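Local coordinates for protein transcriptional regulator ComR (Streptococcus vestibularis F0396, PDB 6HU8) that probably binds DNA and regulates competence in response to a signalling peptide, at residues V191-I196 / K232-V236; K100-I104 / L126-L130; I3-L9 / E41-P47. One frame throughout, in Å; residues are numbered along the deposited sequence.

Overall arrangement
The three contacts follow one another along an all-helical monomer, in the order interaction 3, interaction 2, interaction 1. Interaction 3 ties helix 3-17 to a loop of the Cro/C1-type helix-turn-helix region, while interactions 1 and 2 join helices of the ComR tetratricopeptide region. The centres of interactions 1 and 2 lie 25 Å apart, on opposite sides of the chain's centre, and their nearest atoms are about 13 Å apart. Interaction 3 is 27 Å from interaction 2 and 38 Å from interaction 1, centre to centre. A link does run between the regions: Ser45 of interaction 3 hydrogen-bonds Glu117, on the helix that also carries 126-130. This is the apo form, without bound peptide.

Interaction 1 of 3, residues V191-I196 / K232-V236; sequences VLKQNI and KLLAV
Lys232 reaches across from helix 226-240 and places its ammonium group between two backbone carbonyls, those of Leu192 and Gln194, where helix 181-192 gives way to a loop. Its torsions explain the reach: CG stands anti to the backbone N (chi1 -167°), and the chain then bends at chi2 (83°) and again at chi4. NZ donates to Gln194 O at 2.9 Å, with the donor tilted 22° from the carbonyl plane. Lys232 NZ also lies by Leu192 O, but the modelled 2.3 Å is too short to be reliable, so that bond is doubtful in detail.

The apolar part of the lysine is used as well. Leu192 leans over its root, with CD2 4.1 Å from Lys232 CB and the two side chains running at a slant to one another. Ile196 approaches from beyond the turn, and its chain and that of Lys232 lie alongside each other, pointing opposite ways, which brings Ile196 CD1 to 3.8 Å from Lys232 CE. The same methyl group, Ile196 CD1, also settles on the helix surface, 3.7 Å from Ala235 CB and 3.8 Å from Val236 CG2.

Gln194 turns its amide away from this junction: OE1 accepts from Phe158 N, while NE2 donates to the carbonyls of Arg190 and Lys156. Its carbonyl O meets Lys232 while its side chain ties the loop to those three residues. Ile196 O, in turn, accepts a bond from Lys239 NZ.

Lys232 and Lys239 thus bring amines to the carbonyls of Gln194 and Ile196, and apparently Leu192. A positive charge beside carbonyls at the C-terminal side of a helix would probably be favoured by the helix dipole, while the methylenes of Lys232 add to the apolar contacts of Ile196.

Interaction 2 of 3, residues K100-I104 / L126-L130; sequences KLDLI and LENIL
Leu130, which meets Leu101 and Ile104 across the interface, donates its own backbone N to Leu126 O at 3.0 Å. Ile104 N bonds Lys100 O in the same way in the facing helix; no hydrogen bond crosses between 100-104 and 126-130. The contact is made mainly by side chains, with the backbone of Glu127 also touched, and Leu130 has the widest share of it. Its CD1 lies 3.6 Å from Ile104 CD1, the two chains meeting obliquely, and 3.7 Å from Lys100 CG. Lys100 passes Leu130 at about a right angle. With CG anti to the backbone N (chi1 -161°) and the rest extended, it lays CB through CE along that one methyl before NZ reaches the carbonyl of Phe88, to which it is hydrogen-bonded.

The segment axes run nearly antiparallel, at 158° between their directions, and come no closer than 10.2 Å. This is the arrangement of an antiparallel helix pair, as expected in the all-helical tetratricopeptide region to which both helices belong. At that separation leucine and isoleucine ends fill the gap. Leu101 and Leu130 run antiparallel side by side, so that Leu101 CD2 comes to 3.6 Å from Leu130 CB, and the same methyl lies 4.0 Å from Glu127 O, a carbonyl that also accepts a bond from Ser131 OG. Ile104 bridges two turns of the facing helix: its CD1 touches Leu130 CD1 on one and Leu126 CB, at 3.9 Å, on the other.

Leu85 touches Lys100, Ile104 and Leu126, so helix 76-87 packs against one flank of the pair through this residue. At the other flank Glu127, whose CG sits 4.2 Å from Leu101 CD2, turns its carboxylate to Arg138 in a salt bridge, and Arg138 also reaches the amide oxygen of Asn128.

Interaction 3 of 3, residues I3-L9 / E41-P47; sequences IKDSIGL and EKGESLP
Leu46 and Ile7 form the apolar centre at which the loop following helix 34-41 meets the first helix of the chain. The loop belongs to the Cro/C1-type helix-turn-helix region, whose third helix in such domains is usually the recognition helix; by order along the chain, that would be 34-41. Leu46 CD1 lies 4.0 Å from Ile7 CD1, with Ile3 CG2 touching the same methyl, and both isoleucines lie askew to the leucine. Ile7 uses its other branch on the proline, CG2 standing 3.9 Å from Pro47 CG. Ile72 packs against both Ile7 and Leu46.

Further out, Lys4 wraps round the loop backbone. The first, extended part of its chain lays CD at 3.6 Å from Ser45 C; bends at chi3 (-94°) and chi4 (97°) then turn CE and NZ back toward Gly43. Lys4 NZ donates to Gly43 O, a weak bond of 3.4 Å.

Gly43 ends helix 34-41 in a Schellman motif, with positive phi (82°) and two bonds back into the last turn. At these backbone angles a CB would jam against the carbonyl O of Lys42, and it would also clash with Asp5 OD1, which comes to 3.5 Å from Gly43 CA. On helix 3-17, one turn after Asp5, Gly8 likewise lets the backbones close in, its CA 3.8 Å from that of Glu41.

The edge is polar. Glu41 carries its carboxylate away from this junction to salt bridges with Arg15 and Arg22, two arginines that probably balance its charge and would restrict its rotation, and Ser45 OG is bonded to Glu117. Between the segments themselves, one water joins the two backbones, donating to Lys4 O at 2.9 Å and to Ser45 O at 3.0 Å.

Interaction 1 of 3, residues V191-I196 / K232-V236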
ATOM      1  N   VAL A 191       8.746  -4.361   6.674  1.00 42.91           N
ATOM      2  CA  VAL A 191       8.547  -4.659   5.256  1.00 45.15           C
ATOM      3  C   VAL A 191       9.565  -5.690   4.781  1.00 43.96           C
ATOM      4  O   VAL A 191       9.216  -6.649   4.091  1.00 45.15           O
ATOM      5  CB  VAL A 191       8.654  -3.400   4.378  1.00 45.33           C
ATOM      6  CG1 VAL A 191       8.803  -3.785   2.900  1.00 42.14           C
ATOM      7  CG2 VAL A 191       7.435  -2.515   4.586  1.00 38.73           C
ATOM      8  N   LEU A 192      10.818  -5.492   5.189  1.00 48.07           N
ATOM      9  CA  LEU A 192      11.915  -6.377   4.819  1.00 45.98           C
ATOM     10  C   LEU A 192      11.765  -7.810   5.344  1.00 47.09           C
ATOM     11  O   LEU A 192      12.364  -8.735   4.790  1.00 46.25           O
ATOM     12  CB  LEU A 192      13.243  -5.788   5.302  1.00 42.98           C
ATOM     13  CG  LEU A 192      13.739  -4.600   4.481  1.00 44.06           C
ATOM     14  CD1 LEU A 192      15.011  -4.002   5.085  1.00 38.80           C
ATOM     15  CD2 LEU A 192      13.955  -5.035   3.032  1.00 37.03           C
ATOM     16  N   LYS A 193      10.958  -8.004   6.382  1.00 46.34           N
ATOM     17  CA  LYS A 193      10.787  -9.338   6.966  1.00 47.05           C
ATOM     18  C   LYS A 193       9.547 -10.078   6.475  1.00 51.06           C
ATOM     19  O   LYS A 193       9.281 -11.199   6.912  1.00 50.87           O
ATOM     20  CB  LYS A 193      10.727  -9.254   8.488  1.00 50.21           C
ATOM     21  CG  LYS A 193      12.014  -8.818   9.171  1.00 53.94           C
ATOM     22  CD  LYS A 193      11.777  -8.697  10.678  1.00 60.58           C
ATOM     23  CE  LYS A 193      13.005  -8.202  11.426  1.00 64.99           C
ATOM     24  NZ  LYS A 193      12.781  -8.343  12.894  1.00 66.23           N
ATOM     25  N   GLN A 194       8.782  -9.466   5.576  1.00 52.09           N
ATOM     26  CA  GLN A 194       7.561 -10.110   5.092  1.00 47.60           C
ATOM     27  C   GLN A 194       7.891 -11.352   4.286  1.00 53.21           C
ATOM     28  O   GLN A 194       8.814 -11.354   3.457  1.00 47.60           O
ATOM     29  CB  GLN A 194       6.722  -9.138   4.250  1.00 43.31           C
ATOM     30  CG  GLN A 194       6.190  -7.942   5.040  1.00 44.90           C
ATOM     31  CD  GLN A 194       5.417  -8.362   6.278  1.00 47.16           C
ATOM     32  OE1 GLN A 194       4.381  -9.015   6.178  1.00 44.84           O
ATOM     33  NE2 GLN A 194       5.926  -7.998   7.451  1.00 45.38           N
ATOM     34  N   ASN A 195       7.144 -12.419   4.540  1.00 46.32           N
ATOM     35  CA  ASN A 195       7.250 -13.603   3.713  1.00 52.86           C
ATOM     36  C   ASN A 195       6.894 -13.230   2.283  1.00 52.65           C
ATOM     37  O   ASN A 195       6.100 -12.318   2.061  1.00 49.87           O
ATOM     38  CB  ASN A 195       6.339 -14.725   4.222  1.00 53.00           C
ATOM     39  CG  ASN A 195       6.300 -15.913   3.270  1.00 59.57           C
ATOM     40  OD1 ASN A 195       7.326 -16.550   3.006  1.00 63.14           O
ATOM     41  ND2 ASN A 195       5.117 -16.208   2.734  1.00 62.66           N
ATOM     42  N   ILE A 196       7.499 -13.914   1.317  1.00 50.98           N
ATOM     43  CA  ILE A 196       7.170 -13.705  -0.081  1.00 47.69           C
ATOM     44  C   ILE A 196       6.339 -14.897  -0.567  1.00 52.85           C
ATOM     45  O   ILE A 196       6.858 -15.997  -0.717  1.00 53.15           O
ATOM     46  CB  ILE A 196       8.442 -13.530  -0.945  1.00 47.30           C
ATOM     47  CG1 ILE A 196       9.354 -12.459  -0.338  1.00 49.51           C
ATOM     48  CG2 ILE A 196       8.068 -13.184  -2.379  1.00 46.75           C
ATOM     49  CD1 ILE A 196      10.645 -12.227  -1.119  1.00 46.95           C
ATOM     50  N   LYS A 232      15.865  -7.940  -1.462  1.00 43.40           N
ATOM     51  CA  LYS A 232      14.468  -8.315  -1.305  1.00 42.06           C
ATOM     52  C   LYS A 232      13.734  -8.077  -2.617  1.00 43.88           C
ATOM     53  O   LYS A 232      12.934  -8.914  -3.055  1.00 39.93           O
ATOM     54  CB  LYS A 232      13.810  -7.532  -0.168  1.00 41.84           C
ATOM     55  CG  LYS A 232      12.445  -8.107   0.260  1.00 41.94           C
ATOM     56  CD  LYS A 232      12.613  -9.262   1.227  1.00 42.81           C
ATOM     57  CE  LYS A 232      11.265  -9.769   1.761  1.00 44.34           C
ATOM     58  NZ  LYS A 232      11.369 -10.107   3.204  1.00 46.92           N
ATOM     59  N   LEU A 233      14.022  -6.938  -3.250  1.00 39.64           N
ATOM     60  CA  LEU A 233      13.431  -6.623  -4.549  1.00 39.71           C
ATOM     61  C   LEU A 233      13.688  -7.728  -5.580  1.00 41.62           C
ATOM     62  O   LEU A 233      12.774  -8.140  -6.308  1.00 40.29           O
ATOM     63  CB  LEU A 233      13.978  -5.295  -5.069  1.00 39.45           C
ATOM     64  CG  LEU A 233      13.381  -4.037  -4.466  1.00 40.22           C
ATOM     65  CD1 LEU A 233      14.394  -2.931  -4.659  1.00 37.09           C
ATOM     66  CD2 LEU A 233      12.071  -3.709  -5.163  1.00 37.32           C
ATOM     67  N   LEU A 234      14.929  -8.209  -5.630  1.00 38.25           N
ATOM     68  CA  LEU A 234      15.300  -9.266  -6.558  1.00 40.76           C
ATOM     69  C   LEU A 234      14.628 -10.582  -6.158  1.00 43.43           C
ATOM     70  O   LEU A 234      14.222 -11.372  -7.019  1.00 46.23           O
ATOM     71  CB  LEU A 234      16.828  -9.427  -6.617  1.00 36.60           C
ATOM     72  CG  LEU A 234      17.625  -8.268  -7.228  1.00 39.06           C
ATOM     73  CD1 LEU A 234      19.110  -8.588  -7.279  1.00 39.20           C
ATOM     74  CD2 LEU A 234      17.119  -7.938  -8.620  1.00 40.97           C
ATOM     75  N   ALA A 235      14.503 -10.820  -4.854  1.00 43.15           N
ATOM     76  CA  ALA A 235      13.800 -12.020  -4.369  1.00 40.85           C
ATOM     77  C   ALA A 235      12.325 -12.028  -4.765  1.00 45.63           C
ATOM     78  O   ALA A 235      11.778 -13.080  -5.124  1.00 45.34           O
ATOM     79  CB  ALA A 235      13.928 -12.141  -2.860  1.00 41.94           C
ATOM     80  N   VAL A 236      11.671 -10.869  -4.714  1.00 41.73           N
ATOM     81  CA  VAL A 236      10.268 -10.800  -5.144  1.00 45.33           C
ATOM     82  C   VAL A 236      10.151 -11.044  -6.646  1.00 45.58           C
ATOM     83  O   VAL A 236       9.290 -11.812  -7.092  1.00 47.11           O
ATOM     84  CB  VAL A 236       9.622  -9.457  -4.800  1.00 43.73           C
ATOM     85  CG1 VAL A 236       8.228  -9.370  -5.402  1.00 41.04           C
ATOM     86  CG2 VAL A 236       9.570  -9.262  -3.290  1.00 43.37           C
TER

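Interaction 2 of 3, residues K100-I104 / L126-L130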
ATOM      1  N   LYS A 100      -5.402   2.200 -15.772  1.00 56.14           N
ATOM      2  CA  LYS A 100      -5.497   1.798 -14.375  1.00 55.09           C
ATOM      3  C   LYS A 100      -6.473   2.684 -13.608  1.00 53.44           C
ATOM      4  O   LYS A 100      -7.254   2.190 -12.800  1.00 52.41           O
ATOM      5  CB  LYS A 100      -4.115   1.830 -13.707  1.00 54.63           C
ATOM      6  CG  LYS A 100      -4.036   1.020 -12.418  1.00 51.67           C
ATOM      7  CD  LYS A 100      -2.608   0.580 -12.105  1.00 53.93           C
ATOM      8  CE  LYS A 100      -2.521  -0.121 -10.753  1.00 53.71           C
ATOM      9  NZ  LYS A 100      -1.149  -0.647 -10.476  1.00 53.33           N
ATOM     10  N   LEU A 101      -6.430   3.990 -13.857  1.00 51.97           N
ATOM     11  CA  LEU A 101      -7.371   4.900 -13.209  1.00 54.89           C
ATOM     12  C   LEU A 101      -8.803   4.581 -13.641  1.00 50.50           C
ATOM     13  O   LEU A 101      -9.733   4.670 -12.839  1.00 50.51           O
ATOM     14  CB  LEU A 101      -7.021   6.358 -13.516  1.00 51.87           C
ATOM     15  CG  LEU A 101      -5.665   6.839 -12.998  1.00 55.05           C
ATOM     16  CD1 LEU A 101      -5.281   8.135 -13.685  1.00 55.75           C
ATOM     17  CD2 LEU A 101      -5.691   7.023 -11.495  1.00 52.33           C
ATOM     18  N   ASP A 102      -8.982   4.179 -14.898  1.00 53.55           N
ATOM     19  CA  ASP A 102     -10.311   3.794 -15.361  1.00 52.56           C
ATOM     20  C   ASP A 102     -10.786   2.526 -14.665  1.00 51.17           C
ATOM     21  O   ASP A 102     -11.977   2.378 -14.391  1.00 49.13           O
ATOM     22  CB  ASP A 102     -10.334   3.607 -16.876  1.00 58.01           C
ATOM     23  CG  ASP A 102     -10.342   4.932 -17.621  1.00 62.06           C
ATOM     24  OD1 ASP A 102     -10.680   5.965 -16.998  1.00 61.11           O
ATOM     25  OD2 ASP A 102     -10.016   4.940 -18.828  1.00 64.28           O
ATOM     26  N   LEU A 103      -9.858   1.619 -14.362  1.00 50.36           N
ATOM     27  CA  LEU A 103     -10.238   0.385 -13.680  1.00 50.86           C
ATOM     28  C   LEU A 103     -10.709   0.691 -12.267  1.00 51.98           C
ATOM     29  O   LEU A 103     -11.711   0.147 -11.807  1.00 49.89           O
ATOM     30  CB  LEU A 103      -9.079  -0.602 -13.651  1.00 55.95           C
ATOM     31  CG  LEU A 103      -8.695  -1.115 -15.041  1.00 61.51           C
ATOM     32  CD1 LEU A 103      -7.444  -1.976 -14.973  1.00 63.94           C
ATOM     33  CD2 LEU A 103      -9.858  -1.879 -15.677  1.00 62.84           C
ATOM     34  N   ILE A 104      -9.975   1.571 -11.594  1.00 48.76           N
ATOM     35  CA  ILE A 104     -10.307   2.008 -10.249  1.00 48.99           C
ATOM     36  C   ILE A 104     -11.679   2.638 -10.223  1.00 44.76           C
ATOM     37  O   ILE A 104     -12.501   2.314  -9.377  1.00 46.44           O
ATOM     38  CB  ILE A 104      -9.274   3.024  -9.714  1.00 47.54           C
ATOM     39  CG1 ILE A 104      -7.904   2.359  -9.586  1.00 43.06           C
ATOM     40  CG2 ILE A 104      -9.733   3.632  -8.361  1.00 40.32           C
ATOM     41  CD1 ILE A 104      -6.765   3.335  -9.567  1.00 42.82           C
ATOM     42  N   LEU A 126      -4.507   4.216  -4.356  1.00 44.93           N
ATOM     43  CA  LEU A 126      -4.092   3.936  -5.720  1.00 46.53           C
ATOM     44  C   LEU A 126      -4.366   5.124  -6.629  1.00 49.90           C
ATOM     45  O   LEU A 126      -3.524   5.506  -7.445  1.00 47.73           O
ATOM     46  CB  LEU A 126      -4.814   2.696  -6.257  1.00 44.46           C
ATOM     47  CG  LEU A 126      -4.412   1.375  -5.612  1.00 45.35           C
ATOM     48  CD1 LEU A 126      -5.385   0.281  -6.006  1.00 44.37           C
ATOM     49  CD2 LEU A 126      -2.994   1.014  -6.030  1.00 46.32           C
ATOM     50  N   GLU A 127      -5.550   5.708  -6.480  1.00 44.52           N
ATOM     51  CA  GLU A 127      -5.961   6.815  -7.328  1.00 44.96           C
ATOM     52  C   GLU A 127      -5.118   8.060  -7.061  1.00 49.59           C
ATOM     53  O   GLU A 127      -4.668   8.709  -8.003  1.00 48.04           O
ATOM     54  CB  GLU A 127      -7.440   7.125  -7.122  1.00 45.63           C
ATOM     55  CG  GLU A 127      -8.009   8.089  -8.145  1.00 52.65           C
ATOM     56  CD  GLU A 127      -9.395   8.590  -7.768  1.00 58.59           C
ATOM     57  OE1 GLU A 127     -10.307   8.500  -8.613  1.00 63.30           O
ATOM     58  OE2 GLU A 127      -9.570   9.086  -6.632  1.00 60.15           O
ATOM     59  N   ASN A 128      -4.909   8.390  -5.783  1.00 44.84           N
ATOM     60  CA  ASN A 128      -4.135   9.570  -5.414  1.00 47.02           C
ATOM     61  C   ASN A 128      -2.683   9.475  -5.914  1.00 50.20           C
ATOM     62  O   ASN A 128      -2.203  10.376  -6.592  1.00 53.18           O
ATOM     63  CB  ASN A 128      -4.177   9.785  -3.896  1.00 48.63           C
ATOM     64  CG  ASN A 128      -5.492  10.423  -3.421  1.00 49.69           C
ATOM     65  OD1 ASN A 128      -6.383  10.696  -4.223  1.00 49.71           O
ATOM     66  ND2 ASN A 128      -5.613  10.651  -2.111  1.00 46.43           N
ATOM     67  N   ILE A 129      -1.996   8.382  -5.600  1.00 47.76           N
ATOM     68  CA  ILE A 129      -0.624   8.185  -6.059  1.00 50.04           C
ATOM     69  C   ILE A 129      -0.543   8.192  -7.593  1.00 53.47           C
ATOM     70  O   ILE A 129       0.242   8.949  -8.164  1.00 55.56           O
ATOM     71  CB  ILE A 129      -0.011   6.861  -5.520  1.00 48.64           C
ATOM     72  CG1 ILE A 129       0.101   6.902  -3.994  1.00 49.36           C
ATOM     73  CG2 ILE A 129       1.368   6.602  -6.140  1.00 47.30           C
ATOM     74  CD1 ILE A 129       0.551   5.604  -3.368  1.00 41.45           C
ATOM     75  N   LEU A 130      -1.352   7.362  -8.252  1.00 49.22           N
ATOM     76  CA  LEU A 130      -1.336   7.270  -9.717  1.00 47.83           C
ATOM     77  C   LEU A 130      -1.591   8.602 -10.415  1.00 55.15           C
ATOM     78  O   LEU A 130      -1.131   8.818 -11.535  1.00 54.28           O
ATOM     79  CB  LEU A 130      -2.374   6.269 -10.208  1.00 50.61           C
ATOM     80  CG  LEU A 130      -2.019   4.783 -10.177  1.00 54.14           C
ATOM     81  CD1 LEU A 130      -3.291   3.963 -10.279  1.00 49.35           C
ATOM     82  CD2 LEU A 130      -1.053   4.421 -11.306  1.00 53.12           C
TER

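Interaction 3 of 3, residues I3-L9 / E41-P47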
ATOM      1  N   ILE A   3     -28.033   0.095   4.923  1.00 41.35           N
ATOM      2  CA  ILE A   3     -27.393  -0.981   5.666  1.00 37.80           C
ATOM      3  C   ILE A   3     -26.367  -0.400   6.669  1.00 39.86           C
ATOM      4  O   ILE A   3     -26.281  -0.850   7.817  1.00 37.95           O
ATOM      5  CB  ILE A   3     -26.717  -1.958   4.702  1.00 40.69           C
ATOM      6  CG1 ILE A   3     -27.776  -2.748   3.928  1.00 48.25           C
ATOM      7  CG2 ILE A   3     -25.763  -2.899   5.432  1.00 38.79           C
ATOM      8  CD1 ILE A   3     -27.206  -3.515   2.759  1.00 44.23           C
ATOM      9  N   LYS A   4     -25.611   0.607   6.240  1.00 41.02           N
ATOM     10  CA  LYS A   4     -24.650   1.263   7.131  1.00 38.27           C
ATOM     11  C   LYS A   4     -25.352   1.907   8.352  1.00 40.67           C
ATOM     12  O   LYS A   4     -24.887   1.759   9.491  1.00 39.05           O
ATOM     13  CB  LYS A   4     -23.831   2.313   6.363  1.00 40.32           C
ATOM     14  CG  LYS A   4     -22.770   1.721   5.452  1.00 41.50           C
ATOM     15  CD  LYS A   4     -21.842   2.804   4.867  1.00 44.36           C
ATOM     16  CE  LYS A   4     -22.306   3.280   3.494  1.00 45.29           C
ATOM     17  NZ  LYS A   4     -23.111   4.533   3.616  1.00 53.11           N
ATOM     18  N   ASP A   5     -26.464   2.606   8.113  1.00 38.58           N
ATOM     19  CA  ASP A   5     -27.253   3.213   9.192  1.00 37.06           C
ATOM     20  C   ASP A   5     -27.744   2.165  10.177  1.00 38.87           C
ATOM     21  O   ASP A   5     -27.636   2.351  11.385  1.00 34.84           O
ATOM     22  CB  ASP A   5     -28.468   3.970   8.649  1.00 37.15           C
ATOM     23  CG  ASP A   5     -28.096   5.212   7.855  1.00 47.96           C
ATOM     24  OD1 ASP A   5     -27.006   5.786   8.079  1.00 46.05           O
ATOM     25  OD2 ASP A   5     -28.918   5.618   7.003  1.00 48.58           O
ATOM     26  N   SER A   6     -28.293   1.060   9.665  1.00 36.43           N
ATOM     27  CA  SER A   6     -28.936   0.085  10.549  1.00 39.99           C
ATOM     28  C   SER A   6     -27.899  -0.668  11.369  1.00 38.58           C
ATOM     29  O   SER A   6     -28.056  -0.840  12.583  1.00 37.15           O
ATOM     30  CB  SER A   6     -29.812  -0.894   9.753  1.00 39.68           C
ATOM     31  OG  SER A   6     -29.034  -1.565   8.776  1.00 48.23           O
ATOM     32  N   ILE A   7     -26.836  -1.114  10.711  1.00 40.01           N
ATOM     33  CA  ILE A   7     -25.739  -1.771  11.416  1.00 38.62           C
ATOM     34  C   ILE A   7     -25.094  -0.824  12.447  1.00 36.91           C
ATOM     35  O   ILE A   7     -24.939  -1.194  13.607  1.00 34.20           O
ATOM     36  CB  ILE A   7     -24.670  -2.296  10.421  1.00 39.52           C
ATOM     37  CG1 ILE A   7     -25.253  -3.458   9.609  1.00 35.35           C
ATOM     38  CG2 ILE A   7     -23.422  -2.753  11.157  1.00 37.57           C
ATOM     39  CD1 ILE A   7     -24.345  -3.952   8.509  1.00 40.39           C
ATOM     40  N   GLY A   8     -24.727   0.384  12.032  1.00 36.25           N
ATOM     41  CA  GLY A   8     -24.209   1.375  12.974  1.00 36.70           C
ATOM     42  C   GLY A   8     -25.094   1.573  14.211  1.00 37.49           C
ATOM     43  O   GLY A   8     -24.617   1.611  15.349  1.00 40.40           O
ATOM     44  N   LEU A   9     -26.401   1.689  14.012  1.00 41.53           N
ATOM     45  CA  LEU A   9     -27.300   1.909  15.146  1.00 38.41           C
ATOM     46  C   LEU A   9     -27.408   0.671  16.042  1.00 38.68           C
ATOM     47  O   LEU A   9     -27.541   0.795  17.250  1.00 41.81           O
ATOM     48  CB  LEU A   9     -28.683   2.329  14.655  1.00 38.59           C
ATOM     49  CG  LEU A   9     -29.758   2.544  15.715  1.00 46.32           C
ATOM     50  CD1 LEU A   9     -29.452   3.776  16.602  1.00 45.22           C
ATOM     51  CD2 LEU A   9     -31.119   2.650  15.038  1.00 45.54           C
ATOM     52  N   GLU A  41     -20.943   3.976  13.681  1.00 34.20           N
ATOM     53  CA  GLU A  41     -22.181   4.253  14.411  1.00 36.98           C
ATOM     54  C   GLU A  41     -23.008   5.355  13.758  1.00 39.84           C
ATOM     55  O   GLU A  41     -24.225   5.381  13.918  1.00 37.57           O
ATOM     56  CB  GLU A  41     -21.890   4.624  15.872  1.00 27.38           C
ATOM     57  CG  GLU A  41     -21.313   3.441  16.685  1.00 35.74           C
ATOM     58  CD  GLU A  41     -21.163   3.733  18.179  1.00 40.50           C
ATOM     59  OE1 GLU A  41     -21.281   4.908  18.580  1.00 42.57           O
ATOM     60  OE2 GLU A  41     -20.923   2.784  18.957  1.00 41.16           O
ATOM     61  N   LYS A  42     -22.366   6.246  13.003  1.00 39.39           N
ATOM     62  CA  LYS A  42     -23.092   7.337  12.349  1.00 38.54           C
ATOM     63  C   LYS A  42     -23.591   6.940  10.961  1.00 39.36           C
ATOM     64  O   LYS A  42     -24.210   7.747  10.280  1.00 42.15           O
ATOM     65  CB  LYS A  42     -22.212   8.584  12.221  1.00 42.89           C
ATOM     66  CG  LYS A  42     -22.081   9.426  13.480  1.00 51.20           C
ATOM     67  CD  LYS A  42     -21.095  10.563  13.257  1.00 49.49           C
ATOM     68  CE  LYS A  42     -21.295  11.695  14.248  1.00 60.57           C
ATOM     69  NZ  LYS A  42     -21.641  11.210  15.618  1.00 55.31           N
ATOM     70  N   GLY A  43     -23.298   5.715  10.532  1.00 38.69           N
ATOM     71  CA  GLY A  43     -23.716   5.252   9.215  1.00 37.55           C
ATOM     72  C   GLY A  43     -22.786   5.700   8.091  1.00 39.47           C
ATOM     73  O   GLY A  43     -23.076   5.473   6.920  1.00 36.14           O
ATOM     74  N   GLU A  44     -21.659   6.324   8.433  1.00 35.22           N
ATOM     75  CA  GLU A  44     -20.728   6.822   7.409  1.00 40.15           C
ATOM     76  C   GLU A  44     -19.884   5.736   6.765  1.00 38.41           C
ATOM     77  O   GLU A  44     -19.504   5.827   5.592  1.00 40.26           O
ATOM     78  CB  GLU A  44     -19.811   7.896   8.006  1.00 39.10           C
ATOM     79  CG  GLU A  44     -20.586   9.130   8.416  1.00 44.24           C
ATOM     80  CD  GLU A  44     -19.747  10.110   9.199  1.00 47.75           C
ATOM     81  OE1 GLU A  44     -18.534  10.189   8.926  1.00 48.01           O
ATOM     82  OE2 GLU A  44     -20.303  10.788  10.096  1.00 60.53           O
ATOM     83  N   SER A  45     -19.555   4.695   7.511  1.00 39.10           N
ATOM     84  CA  SER A  45     -18.874   3.599   6.846  1.00 38.26           C
ATOM     85  C   SER A  45     -19.355   2.258   7.354  1.00 38.69           C
ATOM     86  O   SER A  45     -19.951   2.149   8.433  1.00 35.43           O
ATOM     87  CB  SER A  45     -17.355   3.714   7.000  1.00 47.50           C
ATOM     88  OG  SER A  45     -16.995   3.998   8.328  1.00 47.77           O
ATOM     89  N   LEU A  46     -19.084   1.245   6.541  1.00 38.22           N
ATOM     90  CA  LEU A  46     -19.477  -0.119   6.809  1.00 35.42           C
ATOM     91  C   LEU A  46     -18.344  -0.795   7.553  1.00 37.81           C
ATOM     92  O   LEU A  46     -17.183  -0.620   7.186  1.00 37.54           O
ATOM     93  CB  LEU A  46     -19.761  -0.851   5.485  1.00 36.19           C
ATOM     94  CG  LEU A  46     -20.352  -2.259   5.531  1.00 39.27           C
ATOM     95  CD1 LEU A  46     -21.769  -2.211   6.068  1.00 36.36           C
ATOM     96  CD2 LEU A  46     -20.319  -2.924   4.138  1.00 38.15           C
ATOM     97  N   PRO A  47     -18.661  -1.589   8.588  1.00 35.00           N
ATOM     98  CA  PRO A  47     -17.551  -2.334   9.192  1.00 34.03           C
ATOM     99  C   PRO A  47     -17.048  -3.462   8.297  1.00 40.33           C
ATOM    100  O   PRO A  47     -17.848  -4.174   7.650  1.00 37.04           O
ATOM    101  CB  PRO A  47     -18.155  -2.904  10.470  1.00 35.87           C
ATOM    102  CG  PRO A  47     -19.615  -2.949  10.221  1.00 37.42           C
ATOM    103  CD  PRO A  47     -19.949  -1.865   9.241  1.00 35.61           C
TER
HETATM  104  O   HOH W   1     -22.240   0.488   9.398  1.00 40.12           O